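Local coordinates for protein 2-oxoglutarate-dependent dioxygenase DAO (Oryza sativa subsp. indica, PDB 6KUN) that probably catalyses the irreversible iron- and 2-oxoglutarate-dependent oxidation of the auxin indole-3-acetic acid to inactive 2-oxoindole-3-acetic acid, at residues G32-S37 with V129-K134; E122-L127 with G209-N214; V218-S223 with P269-E274; L249-P252 with T256-A259. All blocks are in the same frame, centred on the assembly; numbering follows the deposited sequence.

Interactions 1 and 2 lie side by side, their centres about 8 Å apart. Each seats helix 111-138 on the mixed sheet of the jelly roll, and their strands, 33-37 and 211-215, are neighbours in it. Their segments alternate along the chain, so the two contacts interlock. Interaction 3 opens directly after interaction 2, because helix 217-222 follows strand 211-215, yet their centres are about 24 Å apart. Interaction 4 is nested within the loop that interaction 3 closes, centres about 10 Å apart, and Glu274 OE2 meets Ser258 OG at 3.0 Å. Interaction 4 touches interaction 1, through Leu249 on Ala132. Together they tie helix 111-138 to the sheet and helix 217-222 to the chain after strand 242-249.

Interaction 1 (G32-S37 with V129-K134); sequences GCFRVS and VDVAGK
Val131 meets Phe34 and Val36 with its two methyl groups, one for each residue, and it carries the largest share of the 86 Å² buried between strand 33-37 and helix 111-138. CG1 of Val131 lies 4.0 Å from Phe34 CZ, near the plane of the ring, so the methyl abuts the far edge of the ring and does not sit on a face. CG2 reaches across to Val36 CG1 at a looser 4.5 Å. The split follows from the valine torsion: CG1 stands anti to the backbone N (chi1 173°) and CG2 anti to the carbonyl carbon, which spreads the branches over both strand residues. Phe34 and Val36 are two apart on the strand and both point at the helix. Elsewhere Phe34 rests on Leu24, Ala27 and Cys28 of helix 18-30, and Val36 rests on Phe211. Away from the interface, Lys134 NZ and Asp130 OD1 form a salt bridge of 3.0 Å one turn apart along the helix. All three touching residues are buried and meet through carbon alone, so the contact depends on shape and exclusion of water, with charge kept to another side of the helix.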
loop_
_atom_site.group_PDB
_atom_site.type_symbol
_atom_site.label_atom_id
_atom_site.label_comp_id
_atom_site.label_asym_id
_atom_site.label_seq_id
_atom_site.Cartn_x
_atom_site.Cartn_y
_atom_site.Cartn_z
ATOM N N GLY B 32 -18.555 -18.588 4.456
ATOM C CA GLY B 32 -18.952 -17.347 5.112
ATOM C C GLY B 32 -18.012 -16.189 4.928
ATOM O O GLY B 32 -18.165 -15.186 5.636
ATOM N N CYS B 33 -17.071 -16.280 3.985
ATOM C CA CYS B 33 -15.988 -15.324 3.840
ATOM C C CYS B 33 -15.535 -15.336 2.390
ATOM O O CYS B 33 -15.463 -16.398 1.771
ATOM C CB CYS B 33 -14.767 -15.653 4.717
ATOM S SG CYS B 33 -13.360 -14.427 4.661
ATOM N N PHE B 34 -15.284 -14.163 1.838
ATOM C CA PHE B 34 -14.787 -14.040 0.480
ATOM C C PHE B 34 -14.147 -12.674 0.297
ATOM O O PHE B 34 -14.411 -11.733 1.059
ATOM C CB PHE B 34 -15.893 -14.276 -0.557
ATOM C CG PHE B 34 -17.076 -13.334 -0.474
ATOM C CD1 PHE B 34 -18.113 -13.564 0.414
ATOM C CD2 PHE B 34 -17.193 -12.255 -1.346
ATOM C CE1 PHE B 34 -19.215 -12.738 0.478
ATOM C CE2 PHE B 34 -18.335 -11.399 -1.268
ATOM C CZ PHE B 34 -19.323 -11.656 -0.362
ATOM N N ARG B 35 -13.296 -12.584 -0.723
ATOM C CA ARG B 35 -12.709 -11.306 -1.138
ATOM C C ARG B 35 -13.552 -10.680 -2.245
ATOM O O ARG B 35 -14.153 -11.389 -3.048
ATOM C CB ARG B 35 -11.283 -11.488 -1.640
ATOM C CG ARG B 35 -10.348 -12.206 -0.706
ATOM C CD ARG B 35 -8.880 -11.932 -1.070
ATOM N NE ARG B 35 -8.228 -11.073 -0.072
ATOM C CZ ARG B 35 -7.362 -11.499 0.849
ATOM N NH1 ARG B 35 -7.001 -12.780 0.915
ATOM N NH2 ARG B 35 -6.838 -10.634 1.706
ATOM N N VAL B 36 -13.595 -9.333 -2.291
ATOM C CA VAL B 36 -14.259 -8.640 -3.403
ATOM C C VAL B 36 -13.263 -7.762 -4.140
ATOM O O VAL B 36 -12.569 -6.935 -3.524
ATOM C CB VAL B 36 -15.476 -7.788 -2.997
ATOM C CG1 VAL B 36 -16.649 -8.666 -2.638
ATOM C CG2 VAL B 36 -15.147 -6.837 -1.887
ATOM N N SER B 37 -13.203 -7.948 -5.461
ATOM C CA SER B 37 -12.595 -6.996 -6.382
ATOM C C SER B 37 -13.721 -6.362 -7.174
ATOM O O SER B 37 -14.905 -6.700 -7.010
ATOM C CB SER B 37 -11.636 -7.706 -7.324
ATOM O OG SER B 37 -12.395 -8.648 -8.087
ATOM N N VAL B 129 -23.993 -2.242 0.733
ATOM C CA VAL B 129 -25.344 -2.383 0.206
ATOM C C VAL B 129 -25.323 -3.159 -1.118
ATOM O O VAL B 129 -26.124 -4.067 -1.330
ATOM C CB VAL B 129 -25.990 -1.002 0.049
ATOM C CG1 VAL B 129 -27.300 -1.074 -0.737
ATOM C CG2 VAL B 129 -26.243 -0.376 1.429
ATOM N N ASP B 130 -24.385 -2.819 -2.007
ATOM C CA ASP B 130 -24.229 -3.522 -3.277
ATOM C C ASP B 130 -23.896 -4.997 -3.055
ATOM O O ASP B 130 -24.522 -5.886 -3.653
ATOM C CB ASP B 130 -23.152 -2.841 -4.134
ATOM C CG ASP B 130 -23.014 -3.464 -5.527
ATOM O OD1 ASP B 130 -24.040 -3.694 -6.194
ATOM O OD2 ASP B 130 -21.879 -3.716 -5.960
ATOM N N VAL B 131 -22.952 -5.271 -2.159
ATOM C CA VAL B 131 -22.652 -6.649 -1.813
ATOM C C VAL B 131 -23.890 -7.364 -1.257
ATOM O O VAL B 131 -24.241 -8.471 -1.693
ATOM C CB VAL B 131 -21.479 -6.695 -0.829
ATOM C CG1 VAL B 131 -21.291 -8.138 -0.346
ATOM C CG2 VAL B 131 -20.206 -6.173 -1.483
ATOM N N ALA B 132 -24.575 -6.750 -0.285
ATOM C CA ALA B 132 -25.782 -7.397 0.249
ATOM C C ALA B 132 -26.780 -7.737 -0.855
ATOM O O ALA B 132 -27.329 -8.840 -0.890
ATOM C CB ALA B 132 -26.441 -6.523 1.310
ATOM N N GLY B 133 -27.026 -6.787 -1.770
ATOM C CA GLY B 133 -27.962 -7.035 -2.862
ATOM C C GLY B 133 -27.573 -8.217 -3.724
ATOM O O GLY B 133 -28.427 -9.011 -4.140
ATOM N N LYS B 134 -26.276 -8.344 -4.023
ATOM C CA LYS B 134 -25.801 -9.453 -4.838
ATOM C C LYS B 134 -25.914 -10.773 -4.093
ATOM O O LYS B 134 -26.298 -11.784 -4.689
ATOM C CB LYS B 134 -24.358 -9.194 -5.301
ATOM C CG LYS B 134 -24.308 -8.063 -6.328
ATOM C CD LYS B 134 -22.886 -7.707 -6.704
ATOM C CE LYS B 134 -22.827 -6.967 -8.050
ATOM N NZ LYS B 134 -23.839 -5.884 -8.189
#

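Interaction 2 (E122-L127 with G209-N214); sequences ERMHSL and GSFVVN
The helix segment 122-127 and the strand segment 209-214 come closest at Leu127 and Phe211, whose CA atoms are 9.9 Å apart, a spacing that side chains alone must bridge. Phe211 does most of this, pointing from the strand towards the helix, and contributes about half of the 111 Å² buried. Leu127 settles on one face of its ring: CD2 is 4.0 Å from the ring centroid and only 20° off the ring normal, the geometry of a CH-pi contact. The methyl is displaced towards the rim, with its shortest approach, 3.7 Å, to Phe211 CD2. Leu127 reaches this position because CG is anti to the backbone N (chi1 178°), extending the branch away from the helix axis. Met124, one turn earlier, arrives differently. Its chain bends at chi2 and chi3, bringing SD to 4.0 Å from Phe211 CE1. Measured from the centroid the sulfur is at 5.0 Å and 50° off the normal, an oblique Met-aromatic contact that is neither over the face nor at the edge. Both groups lie on the same side of the Phe211 ring plane, and His39 adds an edge-to-face ring contact. Val181 of strand 179-183 touches both Leu127 and Phe211, extending the same buried cluster. The side chain of Met124 is about 10 Å from the bound 2-oxoglutarate, so the cluster is near the cosubstrate site without touching it. A long helix laid against the major sheet of the jelly roll is typical of plant 2-oxoglutarate-dependent dioxygenases.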
loop_
_atom_site.group_PDB
_atom_site.type_symbol
_atom_site.label_atom_id
_atom_site.label_comp_id
_atom_site.label_asym_id
_atom_site.label_seq_id
_atom_site.Cartn_x
_atom_site.Cartn_y
_atom_site.Cartn_z
ATOM N N GLU B 122 -19.076 6.909 3.372
ATOM C CA GLU B 122 -20.140 6.894 2.382
ATOM C C GLU B 122 -19.896 5.827 1.314
ATOM O O GLU B 122 -20.819 5.074 0.965
ATOM C CB GLU B 122 -20.236 8.282 1.747
ATOM C CG GLU B 122 -20.859 9.314 2.652
ATOM C CD GLU B 122 -20.666 10.734 2.124
ATOM O OE1 GLU B 122 -19.917 10.926 1.135
ATOM O OE2 GLU B 122 -21.254 11.663 2.718
ATOM N N ARG B 123 -18.648 5.742 0.793
ATOM C CA ARG B 123 -18.351 4.779 -0.253
ATOM C C ARG B 123 -18.441 3.347 0.270
ATOM O O ARG B 123 -18.950 2.439 -0.422
ATOM C CB ARG B 123 -16.972 5.038 -0.860
ATOM C CG ARG B 123 -16.832 6.396 -1.502
ATOM C CD ARG B 123 -17.824 6.559 -2.603
ATOM N NE ARG B 123 -17.651 5.508 -3.591
ATOM C CZ ARG B 123 -16.803 5.585 -4.604
ATOM N NH1 ARG B 123 -16.059 6.678 -4.766
ATOM N NH2 ARG B 123 -16.706 4.572 -5.455
ATOM N N MET B 124 -17.964 3.124 1.484
ATOM C CA MET B 124 -18.093 1.805 2.076
ATOM C C MET B 124 -19.546 1.433 2.313
ATOM O O MET B 124 -19.922 0.249 2.200
ATOM C CB MET B 124 -17.341 1.761 3.396
ATOM C CG MET B 124 -15.867 1.811 3.276
ATOM S SD MET B 124 -15.175 0.206 3.632
ATOM C CE MET B 124 -14.980 0.332 5.380
ATOM N N HIS B 125 -20.384 2.412 2.637
ATOM C CA HIS B 125 -21.797 2.100 2.786
ATOM C C HIS B 125 -22.392 1.604 1.462
ATOM O O HIS B 125 -23.095 0.592 1.424
ATOM C CB HIS B 125 -22.563 3.306 3.284
ATOM C CG HIS B 125 -24.021 3.037 3.410
ATOM N ND1 HIS B 125 -24.966 3.650 2.625
ATOM C CD2 HIS B 125 -24.687 2.157 4.184
ATOM C CE1 HIS B 125 -26.150 3.169 2.926
ATOM N NE2 HIS B 125 -26.006 2.286 3.890
ATOM N N SER B 126 -22.139 2.335 0.366
ATOM C CA SER B 126 -22.623 1.919 -0.945
ATOM C C SER B 126 -22.110 0.524 -1.302
ATOM O O SER B 126 -22.847 -0.294 -1.875
ATOM C CB SER B 126 -22.169 2.920 -2.015
ATOM O OG SER B 126 -22.791 4.180 -1.845
ATOM N N LEU B 127 -20.853 0.242 -0.954
ATOM C CA LEU B 127 -20.277 -1.057 -1.247
ATOM C C LEU B 127 -21.040 -2.148 -0.517
ATOM O O LEU B 127 -21.443 -3.133 -1.127
ATOM C CB LEU B 127 -18.794 -1.074 -0.915
ATOM C CG LEU B 127 -18.029 -2.379 -1.115
ATOM C CD1 LEU B 127 -18.176 -2.903 -2.542
ATOM C CD2 LEU B 127 -16.571 -2.180 -0.761
ATOM N N GLY B 209 -5.838 -3.266 -2.169
ATOM C CA GLY B 209 -6.960 -2.785 -2.951
ATOM C C GLY B 209 -8.185 -3.676 -2.983
ATOM O O GLY B 209 -9.167 -3.312 -3.650
ATOM N N SER B 210 -8.160 -4.844 -2.327
ATOM C CA SER B 210 -9.323 -5.717 -2.236
ATOM C C SER B 210 -9.882 -5.642 -0.822
ATOM O O SER B 210 -9.190 -5.240 0.120
ATOM C CB SER B 210 -8.989 -7.175 -2.539
ATOM O OG SER B 210 -8.540 -7.834 -1.360
ATOM N N PHE B 211 -11.155 -6.015 -0.699
ATOM C CA PHE B 211 -11.874 -6.045 0.577
ATOM C C PHE B 211 -12.212 -7.498 0.899
ATOM O O PHE B 211 -12.327 -8.327 0.003
ATOM C CB PHE B 211 -13.159 -5.188 0.499
ATOM C CG PHE B 211 -12.902 -3.692 0.315
ATOM C CD1 PHE B 211 -12.695 -2.875 1.389
ATOM C CD2 PHE B 211 -12.950 -3.116 -0.942
ATOM C CE1 PHE B 211 -12.464 -1.500 1.248
ATOM C CE2 PHE B 211 -12.731 -1.735 -1.104
ATOM C CZ PHE B 211 -12.486 -0.929 0.001
ATOM N N VAL B 212 -12.330 -7.796 2.179
ATOM C CA VAL B 212 -12.841 -9.076 2.673
ATOM C C VAL B 212 -14.262 -8.873 3.151
ATOM O O VAL B 212 -14.545 -7.895 3.857
ATOM C CB VAL B 212 -11.943 -9.601 3.809
ATOM C CG1 VAL B 212 -12.460 -10.909 4.361
ATOM C CG2 VAL B 212 -10.514 -9.722 3.320
ATOM N N VAL B 213 -15.153 -9.800 2.802
ATOM C CA VAL B 213 -16.524 -9.808 3.273
ATOM C C VAL B 213 -16.734 -11.017 4.178
ATOM O O VAL B 213 -16.353 -12.141 3.827
ATOM C CB VAL B 213 -17.523 -9.808 2.103
ATOM C CG1 VAL B 213 -18.967 -9.775 2.666
ATOM C CG2 VAL B 213 -17.234 -8.630 1.163
ATOM N N ASN B 214 -17.303 -10.786 5.358
ATOM C CA ASN B 214 -17.656 -11.873 6.277
ATOM C C ASN B 214 -19.148 -11.866 6.556
ATOM O O ASN B 214 -19.750 -10.803 6.809
ATOM C CB ASN B 214 -16.905 -11.710 7.652
ATOM C CG ASN B 214 -15.417 -12.019 7.532
ATOM O OD1 ASN B 214 -14.973 -12.648 6.584
ATOM N ND2 ASN B 214 -14.649 -11.555 8.514
#

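Interaction 3 (V218-S223 with P269-E274); sequences VGQAWS and PRRYRE
Tyr272 meets Ala221 and Gln220 where the loop before strand 275-276 passes the short helix 217-222, which follows strand 211-215 of the jelly-roll sheet. The tight part is the ring on the helix. Tyr272 CD2 is 3.7 Å from Ala221 CA and 3.9 Å from Ala221 CB, an approach oblique to the ring plane, and the small alanine allows the ring this close to the helix backbone. The backbones accordingly come within 6.4 Å, between the CA atoms of Ala221 and Tyr272. Gln220 takes the phenol end: its CG, anti to the backbone N (chi1 153°), lies 3.4 Å from Tyr272 OH, and the bend at chi2 then brings the amide to the ring's edge. Amide and ring planes stand 81° apart. The other side is loose. Arg271 is exposed and has just 12 Å² buried by the helix, while its backbone N is hydrogen-bonded to Asn224 OD1. Arg273 and Glu274 turn to partners beyond the helix, Ala299 and Ser258 among them. Where helix 217-222 ends, Gly219 O receives two donors from one residue: Ser223 N at 3.0 Å and Ser223 OG at 2.8 Å, the hydroxyl with a C=O...donor angle of 142°.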
loop_
_atom_site.group_PDB
_atom_site.type_symbol
_atom_site.label_atom_id
_atom_site.label_comp_id
_atom_site.label_asym_id
_atom_site.label_seq_id
_atom_site.Cartn_x
_atom_site.Cartn_y
_atom_site.Cartn_z
ATOM N N VAL B 218 -26.699 -12.670 12.001
ATOM C CA VAL B 218 -27.931 -12.270 11.310
ATOM C C VAL B 218 -27.974 -12.757 9.866
ATOM O O VAL B 218 -29.054 -13.101 9.349
ATOM C CB VAL B 218 -28.142 -10.759 11.382
ATOM C CG1 VAL B 218 -29.210 -10.337 10.385
ATOM C CG2 VAL B 218 -28.522 -10.330 12.797
ATOM N N GLY B 219 -26.824 -12.833 9.197
ATOM C CA GLY B 219 -26.803 -13.438 7.871
ATOM C C GLY B 219 -27.279 -14.891 7.884
ATOM O O GLY B 219 -28.034 -15.339 6.978
ATOM N N GLN B 220 -26.795 -15.665 8.876
ATOM C CA GLN B 220 -27.185 -17.070 9.013
ATOM C C GLN B 220 -28.673 -17.187 9.306
ATOM O O GLN B 220 -29.344 -18.061 8.775
ATOM C CB GLN B 220 -26.343 -17.715 10.119
ATOM C CG GLN B 220 -26.935 -18.918 10.882
ATOM C CD GLN B 220 -26.899 -20.224 10.101
ATOM O OE1 GLN B 220 -26.288 -20.329 9.016
ATOM N NE2 GLN B 220 -27.583 -21.217 10.635
ATOM N N ALA B 221 -29.216 -16.295 10.124
ATOM C CA ALA B 221 -30.622 -16.391 10.500
ATOM C C ALA B 221 -31.533 -15.878 9.385
ATOM O O ALA B 221 -32.510 -16.534 9.012
ATOM C CB ALA B 221 -30.886 -15.657 11.823
ATOM N N TRP B 222 -31.227 -14.727 8.815
ATOM C CA TRP B 222 -32.004 -14.199 7.700
ATOM C C TRP B 222 -32.001 -15.137 6.504
ATOM O O TRP B 222 -32.973 -15.177 5.738
ATOM C CB TRP B 222 -31.424 -12.842 7.316
ATOM C CG TRP B 222 -32.041 -12.176 6.150
ATOM C CD1 TRP B 222 -33.033 -11.218 6.176
ATOM C CD2 TRP B 222 -31.685 -12.353 4.797
ATOM N NE1 TRP B 222 -33.324 -10.831 4.895
ATOM C CE2 TRP B 222 -32.499 -11.502 4.029
ATOM C CE3 TRP B 222 -30.739 -13.153 4.141
ATOM C CZ2 TRP B 222 -32.404 -11.433 2.654
ATOM C CZ3 TRP B 222 -30.641 -13.073 2.783
ATOM C CH2 TRP B 222 -31.476 -12.230 2.047
ATOM N N SER B 223 -30.927 -15.885 6.304
ATOM C CA SER B 223 -30.838 -16.754 5.135
ATOM C C SER B 223 -31.435 -18.137 5.394
ATOM O O SER B 223 -31.299 -19.026 4.561
ATOM C CB SER B 223 -29.394 -16.878 4.698
ATOM O OG SER B 223 -28.672 -17.697 5.597
ATOM N N PRO B 269 -36.503 -26.440 6.338
ATOM C CA PRO B 269 -37.593 -25.769 7.067
ATOM C C PRO B 269 -37.062 -24.637 7.947
ATOM O O PRO B 269 -35.884 -24.583 8.292
ATOM C CB PRO B 269 -38.191 -26.883 7.927
ATOM C CG PRO B 269 -37.042 -27.823 8.158
ATOM C CD PRO B 269 -36.132 -27.736 6.942
ATOM N N ARG B 270 -37.971 -23.751 8.311
ATOM C CA ARG B 270 -37.639 -22.534 9.049
ATOM C C ARG B 270 -36.850 -22.809 10.325
ATOM O O ARG B 270 -37.327 -23.467 11.251
ATOM C CB ARG B 270 -38.943 -21.832 9.369
ATOM C CG ARG B 270 -38.759 -20.542 10.176
ATOM C CD ARG B 270 -39.645 -19.443 9.630
ATOM N NE ARG B 270 -39.530 -18.213 10.408
ATOM C CZ ARG B 270 -38.393 -17.548 10.612
ATOM N NH1 ARG B 270 -37.252 -17.991 10.111
ATOM N NH2 ARG B 270 -38.400 -16.440 11.335
ATOM N N ARG B 271 -35.632 -22.270 10.375
ATOM C CA ARG B 271 -34.650 -22.635 11.390
ATOM C C ARG B 271 -34.772 -21.823 12.674
ATOM O O ARG B 271 -34.581 -22.365 13.762
ATOM C CB ARG B 271 -33.219 -22.470 10.843
ATOM C CG ARG B 271 -32.854 -23.447 9.723
ATOM C CD ARG B 271 -32.231 -24.729 10.254
ATOM N NE ARG B 271 -30.783 -24.768 10.058
ATOM C CZ ARG B 271 -30.189 -24.865 8.869
ATOM N NH1 ARG B 271 -30.919 -24.908 7.757
ATOM N NH2 ARG B 271 -28.866 -24.901 8.789
ATOM N N TYR B 272 -35.099 -20.539 12.579
ATOM C CA TYR B 272 -35.029 -19.647 13.720
ATOM C C TYR B 272 -36.337 -18.910 13.866
ATOM O O TYR B 272 -36.976 -18.560 12.863
ATOM C CB TYR B 272 -33.879 -18.658 13.566
ATOM C CG TYR B 272 -32.524 -19.311 13.362
ATOM C CD1 TYR B 272 -31.809 -19.818 14.431
ATOM C CD2 TYR B 272 -31.958 -19.393 12.111
ATOM C CE1 TYR B 272 -30.564 -20.384 14.252
ATOM C CE2 TYR B 272 -30.731 -19.985 11.909
ATOM C CZ TYR B 272 -30.033 -20.454 13.002
ATOM O OH TYR B 272 -28.795 -21.053 12.816
ATOM N N ARG B 273 -36.734 -18.683 15.116
ATOM C CA ARG B 273 -37.863 -17.789 15.343
ATOM C C ARG B 273 -37.452 -16.375 14.952
ATOM O O ARG B 273 -36.259 -16.032 14.940
ATOM C CB ARG B 273 -38.316 -17.847 16.811
ATOM C CG ARG B 273 -37.547 -16.981 17.759
ATOM C CD ARG B 273 -37.813 -17.384 19.217
ATOM N NE ARG B 273 -37.374 -18.748 19.491
ATOM C CZ ARG B 273 -36.906 -19.172 20.662
ATOM N NH1 ARG B 273 -36.802 -18.333 21.682
ATOM N NH2 ARG B 273 -36.526 -20.428 20.802
ATOM N N GLU B 274 -38.452 -15.551 14.632
ATOM C CA GLU B 274 -38.209 -14.126 14.430
ATOM C C GLU B 274 -37.694 -13.519 15.735
ATOM O O GLU B 274 -38.122 -13.920 16.826
ATOM C CB GLU B 274 -39.477 -13.402 13.984
ATOM C CG GLU B 274 -40.047 -13.889 12.657
ATOM C CD GLU B 274 -41.259 -13.094 12.201
ATOM O OE1 GLU B 274 -41.762 -12.245 12.967
ATOM O OE2 GLU B 274 -41.719 -13.336 11.071
#

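Interaction 4 (L249-P252 with T256-A259); sequences LLAP and TVSA
Ala251 against Val257 and Pro252 against Thr256 are the two touching pairs of a tight connection that carries the chain from strand 242-249 into strand 256-257, with three residues between the segments. The CA atoms are 6.8 Å apart in the first pair and 6.2 Å in the second. The nearer meeting is between the proline ring and a peptide oxygen: Pro252 CG lies 3.3 Å from Thr256 O, and Pro252 CD is at 3.5 Å from the same oxygen. The ring CH groups pack against the carbonyl oxygen; the proline nitrogen, having no hydrogen, cannot donate to it. Thr256 directs its own CB away, so the residue takes part through its backbone. Its N is instead hydrogen-bonded to Asp254 OD1, two residues earlier, an Asx turn inside the connection. In the jelly roll, strand 242-249 belongs to the major sheet and bears Arg242, Ser244 and Phe248 of the 2-oxoglutarate pocket. Strand 256-257 is not part of that sheet and pairs antiparallel with 275-276, where the backbones of Val257 and Phe275 are hydrogen-bonded. The apolar pair is looser: Ala251 CB and Val257 CG2 are 4.4 Å apart. With CG1 of Val257 anti to the backbone N (chi1 -178°), it is CG2 that is turned to Ala251. Tyr277 of helix 277-287 touches both Ala251 and Val257. Trp149 also touches Pro252, and the side chain of Ala251 is about 11 Å from the bound indole-3-acetic acid.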
loop_
_atom_site.group_PDB
_atom_site.type_symbol
_atom_site.label_atom_id
_atom_site.label_comp_id
_atom_site.label_asym_id
_atom_site.label_seq_id
_atom_site.Cartn_x
_atom_site.Cartn_y
_atom_site.Cartn_z
ATOM N N LEU B 249 -22.840 -4.091 8.269
ATOM C CA LEU B 249 -24.257 -4.050 7.953
ATOM C C LEU B 249 -24.986 -4.906 8.981
ATOM O O LEU B 249 -24.744 -6.122 9.063
ATOM C CB LEU B 249 -24.517 -4.595 6.565
ATOM C CG LEU B 249 -25.530 -3.982 5.628
ATOM C CD1 LEU B 249 -25.883 -5.057 4.574
ATOM C CD2 LEU B 249 -26.726 -3.412 6.181
ATOM N N LEU B 250 -25.875 -4.279 9.754
ATOM C CA LEU B 250 -26.384 -4.892 10.977
ATOM C C LEU B 250 -27.688 -5.662 10.783
ATOM O O LEU B 250 -27.701 -6.886 10.910
ATOM C CB LEU B 250 -26.539 -3.831 12.068
ATOM C CG LEU B 250 -25.293 -3.023 12.420
ATOM C CD1 LEU B 250 -25.582 -1.828 13.331
ATOM C CD2 LEU B 250 -24.257 -3.921 13.062
ATOM N N ALA B 251 -28.793 -4.964 10.552
ATOM C CA ALA B 251 -30.108 -5.604 10.498
ATOM C C ALA B 251 -31.115 -4.635 9.912
ATOM O O ALA B 251 -30.761 -3.484 9.667
ATOM C CB ALA B 251 -30.559 -6.065 11.883
ATOM N N PRO B 252 -32.360 -5.038 9.668
ATOM C CA PRO B 252 -33.302 -4.100 9.047
ATOM C C PRO B 252 -33.572 -2.929 9.966
ATOM O O PRO B 252 -33.263 -2.950 11.159
ATOM C CB PRO B 252 -34.554 -4.952 8.799
ATOM C CG PRO B 252 -34.043 -6.372 8.737
ATOM C CD PRO B 252 -32.915 -6.422 9.719
ATOM N N THR B 256 -36.111 -6.129 12.974
ATOM C CA THR B 256 -36.573 -7.507 13.038
ATOM C C THR B 256 -35.801 -8.418 12.092
ATOM O O THR B 256 -35.719 -8.142 10.897
ATOM C CB THR B 256 -38.068 -7.610 12.696
ATOM O OG1 THR B 256 -38.820 -7.014 13.736
ATOM C CG2 THR B 256 -38.492 -9.057 12.537
ATOM N N VAL B 257 -35.328 -9.546 12.627
ATOM C CA VAL B 257 -34.625 -10.557 11.847
ATOM C C VAL B 257 -35.595 -11.690 11.554
ATOM O O VAL B 257 -35.970 -12.454 12.458
ATOM C CB VAL B 257 -33.378 -11.063 12.585
ATOM C CG1 VAL B 257 -32.651 -12.081 11.716
ATOM C CG2 VAL B 257 -32.462 -9.897 12.965
ATOM N N SER B 258 -35.986 -11.835 10.279
ATOM C CA SER B 258 -36.844 -12.939 9.868
ATOM C C SER B 258 -36.532 -13.366 8.441
ATOM O O SER B 258 -36.520 -12.547 7.526
ATOM C CB SER B 258 -38.330 -12.543 9.963
ATOM O OG SER B 258 -39.133 -13.685 9.667
ATOM N N ALA B 259 -36.254 -14.647 8.264
ATOM C CA ALA B 259 -35.905 -15.156 6.957
ATOM C C ALA B 259 -37.032 -14.896 5.969
ATOM O O ALA B 259 -38.207 -14.921 6.356
ATOM C CB ALA B 259 -35.603 -16.652 7.030
#